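Local coordinates for protein CrmK (Actinoalloteichus sp. WH1-2216-6, PDB 5I1V) that is a covalently flavinylated FAD-dependent oxidase that takes part in the recycling of shunt products during caerulomycin biosynthesis, at residues L152-V157 with R199-S204. Numbering follows the deposited sequence.
Sequences LHAVEV and RYWLRS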
loop_
_atom_site.group_PDB
_atom_site.type_symbol
_atom_site.label_atom_id
_atom_site.label_comp_id
_atom_site.label_asym_id
_atom_site.label_seq_id
_atom_site.Cartn_x
_atom_site.Cartn_y
_atom_site.Cartn_z
ATOM N N LEU A 152 -14.826 21.083 1.203
ATOM C CA LEU A 152 -14.215 21.510 2.449
ATOM C C LEU A 152 -15.224 22.346 3.273
ATOM O O LEU A 152 -15.512 23.504 2.987
ATOM C CB LEU A 152 -12.945 22.291 2.265
ATOM C CG LEU A 152 -12.145 22.653 3.542
ATOM C CD1 LEU A 152 -11.682 21.411 4.265
ATOM C CD2 LEU A 152 -10.925 23.471 3.167
ATOM N N HIS A 153 -15.762 21.716 4.270
ATOM C CA HIS A 153 -16.790 22.361 5.135
ATOM C C HIS A 153 -16.128 23.266 6.167
ATOM O O HIS A 153 -16.608 24.368 6.419
ATOM C CB HIS A 153 -17.635 21.250 5.737
ATOM C CG HIS A 153 -18.616 21.703 6.774
ATOM N ND1 HIS A 153 -19.830 22.281 6.451
ATOM C CD2 HIS A 153 -18.586 21.614 8.120
ATOM C CE1 HIS A 153 -20.518 22.507 7.565
ATOM N NE2 HIS A 153 -19.769 22.145 8.593
ATOM N N ALA A 154 -15.035 22.789 6.776
ATOM C CA ALA A 154 -14.337 23.508 7.823
ATOM C C ALA A 154 -12.923 22.936 7.976
ATOM O O ALA A 154 -12.654 21.802 7.574
ATOM C CB ALA A 154 -15.056 23.367 9.165
ATOM N N VAL A 155 -12.045 23.714 8.614
ATOM C CA VAL A 155 -10.652 23.323 8.907
ATOM C C VAL A 155 -10.238 23.870 10.258
ATOM O O VAL A 155 -10.602 24.989 10.580
ATOM C CB VAL A 155 -9.746 23.815 7.731
ATOM C CG1 VAL A 155 -9.672 25.344 7.608
ATOM C CG2 VAL A 155 -8.384 23.185 7.814
ATOM N N GLU A 156 -9.508 23.087 11.048
ATOM C CA GLU A 156 -8.974 23.457 12.322
ATOM C C GLU A 156 -7.501 23.680 12.134
ATOM O O GLU A 156 -6.803 22.823 11.601
ATOM C CB GLU A 156 -9.226 22.361 13.363
ATOM C CG GLU A 156 -8.746 22.735 14.727
ATOM C CD GLU A 156 -8.921 21.601 15.725
ATOM O OE1 GLU A 156 -8.101 20.658 15.750
ATOM O OE2 GLU A 156 -9.893 21.672 16.500
ATOM N N VAL A 157 -7.029 24.868 12.488
ATOM C CA VAL A 157 -5.653 25.271 12.283
ATOM C C VAL A 157 -5.059 25.865 13.545
ATOM O O VAL A 157 -5.702 26.699 14.207
ATOM C CB VAL A 157 -5.580 26.366 11.226
ATOM C CG1 VAL A 157 -4.193 26.519 10.668
ATOM C CG2 VAL A 157 -6.539 26.063 10.082
ATOM N N ARG A 199 -7.073 19.078 11.450
ATOM C CA ARG A 199 -8.146 18.244 10.901
ATOM C C ARG A 199 -8.983 19.055 9.933
ATOM O O ARG A 199 -8.985 20.251 9.974
ATOM C CB ARG A 199 -9.050 17.623 12.002
ATOM C CG ARG A 199 -9.768 18.638 12.848
ATOM C CD ARG A 199 -10.168 18.127 14.250
ATOM N NE ARG A 199 -9.014 17.991 15.115
ATOM C CZ ARG A 199 -8.593 16.852 15.659
ATOM N NH1 ARG A 199 -9.302 15.750 15.535
ATOM N NH2 ARG A 199 -7.483 16.838 16.375
ATOM N N TYR A 200 -9.695 18.355 9.076
ATOM C CA TYR A 200 -10.536 18.934 8.031
ATOM C C TYR A 200 -11.895 18.301 8.260
ATOM O O TYR A 200 -11.993 17.163 8.773
ATOM C CB TYR A 200 -10.105 18.480 6.627
ATOM C CG TYR A 200 -8.767 18.884 6.096
ATOM C CD1 TYR A 200 -8.615 20.111 5.481
ATOM C CD2 TYR A 200 -7.666 18.020 6.135
ATOM C CE1 TYR A 200 -7.417 20.502 4.900
ATOM C CE2 TYR A 200 -6.435 18.406 5.565
ATOM C CZ TYR A 200 -6.322 19.650 4.936
ATOM O OH TYR A 200 -5.156 20.091 4.327
ATOM N N TRP A 201 -12.919 18.977 7.814
ATOM C CA TRP A 201 -14.259 18.415 7.756
ATOM C C TRP A 201 -14.751 18.495 6.323
ATOM O O TRP A 201 -14.739 19.555 5.692
ATOM C CB TRP A 201 -15.222 19.171 8.686
ATOM C CG TRP A 201 -15.069 18.851 10.141
ATOM C CD1 TRP A 201 -15.660 17.857 10.825
ATOM C CD2 TRP A 201 -14.233 19.545 11.076
ATOM N NE1 TRP A 201 -15.271 17.887 12.155
ATOM C CE2 TRP A 201 -14.395 18.918 12.331
ATOM C CE3 TRP A 201 -13.403 20.647 10.980
ATOM C CZ2 TRP A 201 -13.759 19.381 13.489
ATOM C CZ3 TRP A 201 -12.750 21.102 12.122
ATOM C CH2 TRP A 201 -12.951 20.482 13.362
ATOM N N LEU A 202 -15.267 17.362 5.834
ATOM C CA LEU A 202 -15.717 17.256 4.502
ATOM C C LEU A 202 -17.206 16.983 4.413
ATOM O O LEU A 202 -17.715 16.079 5.070
ATOM C CB LEU A 202 -14.965 16.127 3.772
ATOM C CG LEU A 202 -13.432 16.194 3.807
ATOM C CD1 LEU A 202 -12.834 14.906 3.266
ATOM C CD2 LEU A 202 -12.925 17.340 2.980
ATOM N N ARG A 203 -17.858 17.701 3.507
ATOM C CA ARG A 203 -19.253 17.464 3.211
ATOM C C ARG A 203 -19.673 18.204 1.944
ATOM O O ARG A 203 -19.141 19.238 1.650
ATOM C CB ARG A 203 -20.075 17.914 4.432
ATOM C CG ARG A 203 -20.903 19.140 4.277
ATOM C CD ARG A 203 -21.564 19.502 5.606
ATOM N NE ARG A 203 -22.861 18.892 5.762
ATOM C CZ ARG A 203 -23.982 19.391 5.234
ATOM N NH1 ARG A 203 -23.940 20.524 4.524
ATOM N NH2 ARG A 203 -25.147 18.763 5.407
ATOM N N SER A 204 -20.618 17.672 1.189
ATOM C CA SER A 204 -21.203 18.393 0.047
ATOM C C SER A 204 -21.932 19.608 0.536
ATOM O O SER A 204 -22.694 19.523 1.498
ATOM C CB SER A 204 -22.222 17.526 -0.693
ATOM O OG SER A 204 -21.601 16.367 -1.175
#
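Glu156, extended with CG opposite the backbone N (chi1 -177°), runs beside Arg199, whose CG is wedged between backbone N and carbonyl carbon (chi1 61°) and whose chain bends at chi3. Arg199 NE thus donates, in its guanidinium plane, to Glu156 OE1 at 2.9 Å, from above the carboxylate plane: a salt bridge through one nitrogen. Thr40 and Thr198 also bond Glu156 OE1, while Arg199 NH1 pairs with Glu97 and Glu99. On the same face the Trp201 indole lies along the neighbouring strand, CE3 3.7 Å from Ala154 CB and CZ3 3.9 Å from Glu156 CB, with NE1 hydrogen-bonded to Asp90 OD2. On the opposite face the contacts are apolar: Leu152 CD1 meets the edge of the Tyr200 ring at CD1, 3.5 Å away, and Val155 CG2 lies alongside. Bonds from Trp201 N to Ala154 O and Glu156 N to Arg199 O pair the backbones. At a classic beta bulge His153 and Ala154 both face Trp201, whose O accepts a bond from His153 N (2.8 Å) and a weak one from Ala154 N (3.4 Å). The extra residue turns His153 toward the other strand, where Arg203 CD covers one imidazole face, 3.4 Å from ND1. In these two inner strands of the five-stranded antiparallel sheet, Tyr200, bonded to Gly130 O, packs near FAD-binding Ile197 and Gly131, while three glutamates compensate the Arg199 charge, probably favouring ionised Glu156.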